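Local coordinates for protein cytochrome P450 113A1 (Saccharopolyspora erythraea, PDB 2JJN) that hydroxylates the macrolactone ring of erythromycin D at C-12 to give erythromycin C, using a heme b iron, molecular oxygen and NADPH, at residues R117-D120 / V121-L125; A359-E362 / N363-A366. The protein carries 2 engineered substitutions. All blocks are in the same frame, centred on the assembly; numbering follows the deposited sequence. Where two conformers were deposited one is given.

Contact 1 of 2, residues R117-D120 / V121-L125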
loop_
_atom_site.group_PDB
_atom_site.type_symbol
_atom_site.label_atom_id
_atom_site.label_comp_id
_atom_site.label_asym_id
_atom_site.label_seq_id
_atom_site.Cartn_x
_atom_site.Cartn_y
_atom_site.Cartn_z
ATOM N N ARG A 117 15.681 13.562 6.605
ATOM C CA ARG A 117 16.094 12.198 7.029
ATOM C C ARG A 117 15.846 11.142 5.921
ATOM O O ARG A 117 16.641 10.213 5.718
ATOM C CB ARG A 117 15.430 11.781 8.369
ATOM C CG ARG A 117 15.799 10.374 8.782
ATOM C CD ARG A 117 17.271 10.228 9.117
ATOM N NE ARG A 117 17.506 8.914 9.720
ATOM C CZ ARG A 117 18.644 8.229 9.645
ATOM N NH1 ARG A 117 19.706 8.752 9.028
ATOM N NH2 ARG A 117 18.728 7.023 10.204
ATOM N N ILE A 118 14.708 11.280 5.228
ATOM C CA ILE A 118 14.405 10.386 4.137
ATOM C C ILE A 118 15.527 10.479 3.074
ATOM O O ILE A 118 15.993 9.466 2.549
ATOM C CB ILE A 118 13.055 10.706 3.471
ATOM C CG1 ILE A 118 11.914 10.402 4.472
ATOM C CG2 ILE A 118 12.859 9.860 2.219
ATOM C CD1 ILE A 118 10.550 11.016 4.048
ATOM N N ARG A 119 15.908 11.695 2.760
ATOM C CA ARG A 119 16.950 11.931 1.762
ATOM C C ARG A 119 18.301 11.383 2.228
ATOM O O ARG A 119 19.037 10.758 1.466
ATOM C CB ARG A 119 17.048 13.399 1.408
ATOM C CG ARG A 119 17.906 13.602 0.114
ATOM C CD ARG A 119 17.891 15.080 -0.299
ATOM N NE ARG A 119 16.537 15.580 -0.491
ATOM C CZ ARG A 119 15.775 15.301 -1.564
ATOM N NH1 ARG A 119 16.217 14.504 -2.571
ATOM N NH2 ARG A 119 14.562 15.873 -1.651
ATOM N N ASP A 120 18.630 11.610 3.487
ATOM C CA ASP A 120 19.881 11.118 4.073
ATOM C C ASP A 120 19.986 9.602 4.020
ATOM O O ASP A 120 20.974 9.042 3.573
ATOM C CB ASP A 120 19.901 11.598 5.535
ATOM C CG ASP A 120 21.141 11.149 6.277
ATOM O OD1 ASP A 120 22.235 11.481 5.799
ATOM O OD2 ASP A 120 21.035 10.533 7.375
ATOM N N VAL A 121 18.962 8.906 4.515
ATOM C CA VAL A 121 18.945 7.439 4.481
ATOM C C VAL A 121 19.046 6.943 3.055
ATOM O O VAL A 121 19.844 6.065 2.758
ATOM C CB VAL A 121 17.626 6.921 5.147
ATOM C CG1 VAL A 121 17.447 5.412 4.881
ATOM C CG2 VAL A 121 17.640 7.221 6.649
ATOM N N THR A 122 18.271 7.527 2.141
ATOM C CA THR A 122 18.279 7.087 0.730
ATOM C C THR A 122 19.641 7.271 0.101
ATOM O O THR A 122 20.199 6.345 -0.508
ATOM C CB THR A 122 17.248 7.881 -0.039
ATOM O OG1 THR A 122 15.930 7.544 0.452
ATOM C CG2 THR A 122 17.297 7.569 -1.522
ATOM N N ARG A 123 20.212 8.447 0.300
ATOM C CA ARG A 123 21.507 8.763 -0.331
ATOM C C ARG A 123 22.610 7.864 0.196
ATOM O O ARG A 123 23.466 7.380 -0.583
ATOM C CB ARG A 123 21.866 10.222 -0.071
ATOM C CG ARG A 123 23.039 10.668 -0.925
ATOM C CD ARG A 123 23.184 12.167 -0.914
ATOM N NE ARG A 123 22.083 12.832 -1.604
ATOM C CZ ARG A 123 21.963 14.163 -1.720
ATOM N NH1 ARG A 123 22.900 14.959 -1.189
ATOM N NH2 ARG A 123 20.926 14.734 -2.323
ATOM N N SER A 124 22.597 7.592 1.506
ATOM C CA SER A 124 23.612 6.701 2.083
ATOM C C SER A 124 23.469 5.268 1.664
ATOM O O SER A 124 24.479 4.617 1.371
ATOM C CB SER A 124 23.560 6.807 3.589
ATOM O OG SER A 124 24.086 8.067 3.998
ATOM N N LEU A 125 22.229 4.800 1.572
ATOM C CA LEU A 125 22.041 3.406 1.156
ATOM C C LEU A 125 22.493 3.227 -0.300
ATOM O O LEU A 125 23.127 2.238 -0.658
ATOM C CB LEU A 125 20.573 3.010 1.296
ATOM C CG LEU A 125 20.064 2.925 2.757
ATOM C CD1 LEU A 125 18.571 2.630 2.683
ATOM C CD2 LEU A 125 20.786 1.833 3.530
HETATM O O HOH W 1 23.604 10.938 3.488
HETATM O O HOH W 2 23.533 8.944 6.560
#
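Arg117 lays its guanidinium over the side chain of Val121, one turn on in helix 115-127. Val121 CG2 sits under the centre of one face, 3.3 Å from Arg117 CZ. The arginine chain bends at its second torsion (chi2 66°), which turns the group along the helix and over the valine. At the guanidinium edge, in its plane, Arg117 NH1 meets Asp120 OD2 at 2.8 Å. This is a salt bridge, but its hydrogen bond is bent and weak. Arg117 NH2 is held by Glu150 as well, so two acids and a methyl fix the group. The other carboxylate oxygen, Asp120 OD1, takes two waters. Water 1 bridges Asp120 OD1 (2.7 Å) and Ser124 OG; water 2 links the same two atoms, weakly on the Asp120 side.

On another side of the helix, Ile118 O takes two bonds from Thr122. Thr122 OG1 gives one at 2.8 Å and Thr122 N the other at 3.0 Å, from opposite faces of the carbonyl plane. OG1 stands beside its own backbone N (chi1 -66°), which brings the hydroxyl back onto the preceding turn as a donor.

Arg119 CD lies 3.7 Å from Arg123 NH2. Arg119 pairs with Glu115, Glu368 and Glu369, and Arg123 with Glu369, which probably offsets the two like charges. Arg117 and Val121 pack on helix 142-152, Ile118 and Arg119 on helix 356-374, and Thr122 also touches Leu139 of helix 135-140.

Contact 2 of 2, residues A359-E362 / N363-A366; sequences ARLE and NRVA. With HEM (protoporphyrin IX containing Fe), chain B.
The backbone runs as regular helix, each N-H of residues 363-366 bonding to the carbonyl four residues earlier. Asn363 adds a side-chain bond to this pattern. Its ND2 reaches Ala359 O at 2.9 Å, nearly straight (170°), with the oxygen in the amide plane. Asn363 N bonds the same oxygen at 3.0 Å from the opposite face of the carbonyl. The side chain folds back because CG stands beside its own backbone N (chi1 -79°). Thr246, Leu249 and Leu250 of helix 228-259 pack against it.

Leu361 and Val365 lie side by side and point the same way, with Leu361 CD1 4.0 Å from Val365 CG2. The same methyl carbon approaches the Arg364 guanidinium obliquely, 3.4 Å from Arg364 NH2. That guanidinium is held by Glu368 and Glu115. Arg360 pairs with Glu279.

Ala359 lines the heme pocket. Its CB lies 3.6 Å from heme CAB, at a vinyl group.

The paired grip on Ala359 O therefore gives the buried Asn363 amide nitrogen a partner inside its own helix. It also ties the carbonyl of a heme-lining residue to the next turn.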
loop_
_atom_site.group_PDB
_atom_site.type_symbol
_atom_site.label_atom_id
_atom_site.label_comp_id
_atom_site.label_asym_id
_atom_site.label_seq_id
_atom_site.Cartn_x
_atom_site.Cartn_y
_atom_site.Cartn_z
ATOM N N ALA A 359 3.876 8.571 1.771
ATOM C CA ALA A 359 4.144 7.719 0.593
ATOM C C ALA A 359 4.665 8.549 -0.570
ATOM O O ALA A 359 5.664 8.180 -1.247
ATOM C CB ALA A 359 2.822 7.030 0.179
ATOM N N ARG A 360 3.991 9.661 -0.836
ATOM C CA ARG A 360 4.386 10.527 -1.942
ATOM C C ARG A 360 5.767 11.121 -1.687
ATOM O O ARG A 360 6.541 11.286 -2.660
ATOM C CB ARG A 360 3.362 11.647 -2.177
ATOM C CG ARG A 360 2.108 11.088 -2.855
ATOM C CD ARG A 360 0.992 12.147 -2.828
ATOM N NE ARG A 360 -0.098 11.698 -3.715
ATOM C CZ ARG A 360 -1.402 11.853 -3.469
ATOM N NH1 ARG A 360 -1.792 12.367 -2.316
ATOM N NH2 ARG A 360 -2.309 11.438 -4.382
ATOM N N LEU A 361 6.040 11.481 -0.435
ATOM C CA LEU A 361 7.337 12.111 -0.096
ATOM C C LEU A 361 8.470 11.081 -0.206
ATOM O O LEU A 361 9.532 11.362 -0.819
ATOM C CB LEU A 361 7.243 12.673 1.327
ATOM C CG LEU A 361 8.531 13.326 1.823
ATOM C CD1 LEU A 361 8.976 14.517 0.959
ATOM C CD2 LEU A 361 8.324 13.738 3.308
ATOM N N GLU A 362 8.256 9.914 0.348
ATOM C CA GLU A 362 9.299 8.901 0.275
ATOM C C GLU A 362 9.632 8.509 -1.163
ATOM O O GLU A 362 10.804 8.375 -1.529
ATOM C CB GLU A 362 8.879 7.654 1.041
ATOM C CG GLU A 362 8.663 7.908 2.530
ATOM C CD GLU A 362 8.519 6.613 3.316
ATOM O OE1 GLU A 362 7.738 6.564 4.290
ATOM O OE2 GLU A 362 9.153 5.615 2.959
ATOM N N ASN A 363 8.605 8.409 -2.002
ATOM C CA ASN A 363 8.884 7.939 -3.365
ATOM C C ASN A 363 9.422 9.083 -4.243
ATOM O O ASN A 363 10.253 8.837 -5.151
ATOM C CB ASN A 363 7.628 7.268 -3.947
ATOM C CG ASN A 363 7.491 5.894 -3.430
ATOM O OD1 ASN A 363 8.104 4.976 -3.983
ATOM N ND2 ASN A 363 6.752 5.736 -2.340
ATOM N N ARG A 364 9.033 10.336 -3.977
ATOM C CA ARG A 364 9.632 11.467 -4.677
ATOM C C ARG A 364 11.124 11.493 -4.371
ATOM O O ARG A 364 11.970 11.587 -5.279
ATOM C CB ARG A 364 9.003 12.790 -4.210
ATOM C CG ARG A 364 9.749 13.981 -4.822
ATOM C CD ARG A 364 9.019 15.311 -4.532
ATOM N NE ARG A 364 9.018 15.729 -3.126
ATOM C CZ ARG A 364 9.989 16.432 -2.524
ATOM N NH1 ARG A 364 11.145 16.701 -3.147
ATOM N NH2 ARG A 364 9.791 16.903 -1.281
ATOM N N VAL A 365 11.432 11.474 -3.083
ATOM C CA VAL A 365 12.832 11.593 -2.682
ATOM C C VAL A 365 13.637 10.418 -3.221
ATOM O O VAL A 365 14.727 10.591 -3.761
ATOM C CB VAL A 365 12.965 11.718 -1.151
ATOM C CG1 VAL A 365 14.438 11.675 -0.753
ATOM C CG2 VAL A 365 12.349 13.027 -0.667
ATOM N N ALA A 366 13.080 9.220 -3.122
ATOM C CA ALA A 366 13.811 8.065 -3.632
ATOM C C ALA A 366 14.091 8.192 -5.138
ATOM O O ALA A 366 15.237 7.896 -5.599
ATOM C CB ALA A 366 13.032 6.781 -3.351
HETATM C CHA HEM B . -5.495 3.290 3.980
HETATM C CHB HEM B . -2.987 2.527 -0.136
HETATM C CHC HEM B . 1.008 4.224 2.021
HETATM C CHD HEM B . -1.286 4.214 6.311
HETATM C C1A HEM B . -5.138 3.016 2.675
HETATM C C2A HEM B . -6.071 2.551 1.641
HETATM C C3A HEM B . -5.382 2.327 0.519
HETATM C C4A HEM B . -3.990 2.630 0.787
HETATM C CMA HEM B . -5.930 1.801 -0.826
HETATM C CAA HEM B . -7.592 2.386 1.817
HETATM C CBA HEM B . -7.941 1.055 2.457
HETATM C CGA HEM B . -9.441 0.758 2.398
HETATM O O1A HEM B . -10.222 1.600 1.873
HETATM O O2A HEM B . -9.827 -0.326 2.939
HETATM C C1B HEM B . -1.674 2.939 0.099
HETATM C C2B HEM B . -0.635 2.990 -0.898
HETATM C C3B HEM B . 0.481 3.472 -0.302
HETATM C C4B HEM B . 0.125 3.719 1.091
HETATM C CMB HEM B . -0.918 2.549 -2.349
HETATM C CAB HEM B . 1.901 3.713 -0.847
HETATM C CBB HEM B . 2.065 4.091 -2.074
HETATM C C1C HEM B . 0.733 4.364 3.365
HETATM C C2C HEM B . 1.683 4.825 4.365
HETATM C C3C HEM B . 1.048 4.820 5.556
HETATM C C4C HEM B . -0.329 4.373 5.338
HETATM C CMC HEM B . 3.141 5.228 4.018
HETATM C CAC HEM B . 1.589 5.171 6.956
HETATM C CBC HEM B . 2.430 6.180 7.178
HETATM C C1D HEM B . -2.592 3.941 6.039
HETATM C C2D HEM B . -3.588 3.845 7.057
HETATM C C3D HEM B . -4.878 3.584 6.348
HETATM C C4D HEM B . -4.554 3.529 4.954
HETATM C CMD HEM B . -3.384 3.984 8.595
HETATM C CAD HEM B . -6.272 3.378 6.967
HETATM C CBD HEM B . -7.056 4.703 7.033
HETATM C CGD HEM B . -8.447 4.453 7.528
HETATM O O1D HEM B . -8.899 3.296 7.578
HETATM O O2D HEM B . -9.112 5.450 7.880
HETATM N NA HEM B . -3.855 3.080 2.107
HETATM N NB HEM B . -1.185 3.347 1.336
HETATM N NC HEM B . -0.454 4.084 4.014
HETATM N ND HEM B . -3.200 3.749 4.782
HETATM FE FE HEM B . -2.212 3.711 3.008
HETATM O O HOH W 3 -1.781 1.566 3.367
#

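Contact 1 and contact 2 lie on two helices packed against each other, with centres about 11 Å apart. Ile118 joins them: its CD1 is 3.6 Å from Leu361 CD2, and its CG2 is 3.8 Å from Val365 CG1. Arg119 CA also rests 3.6 Å from Val365 CG1. At the same interface, Arg119 NH2 and Arg364 NH1 come within 3.8 Å. Both arginines pair with Glu115 and Glu368, which probably offset the like charges. Contact 2 is the one that touches the heme, and Ala359 lies about 6 Å, side chain to side chain, from the axial ligand Cys353. Contact 1 stands farther out, with the Ile118 side chain about 9 Å from the heme.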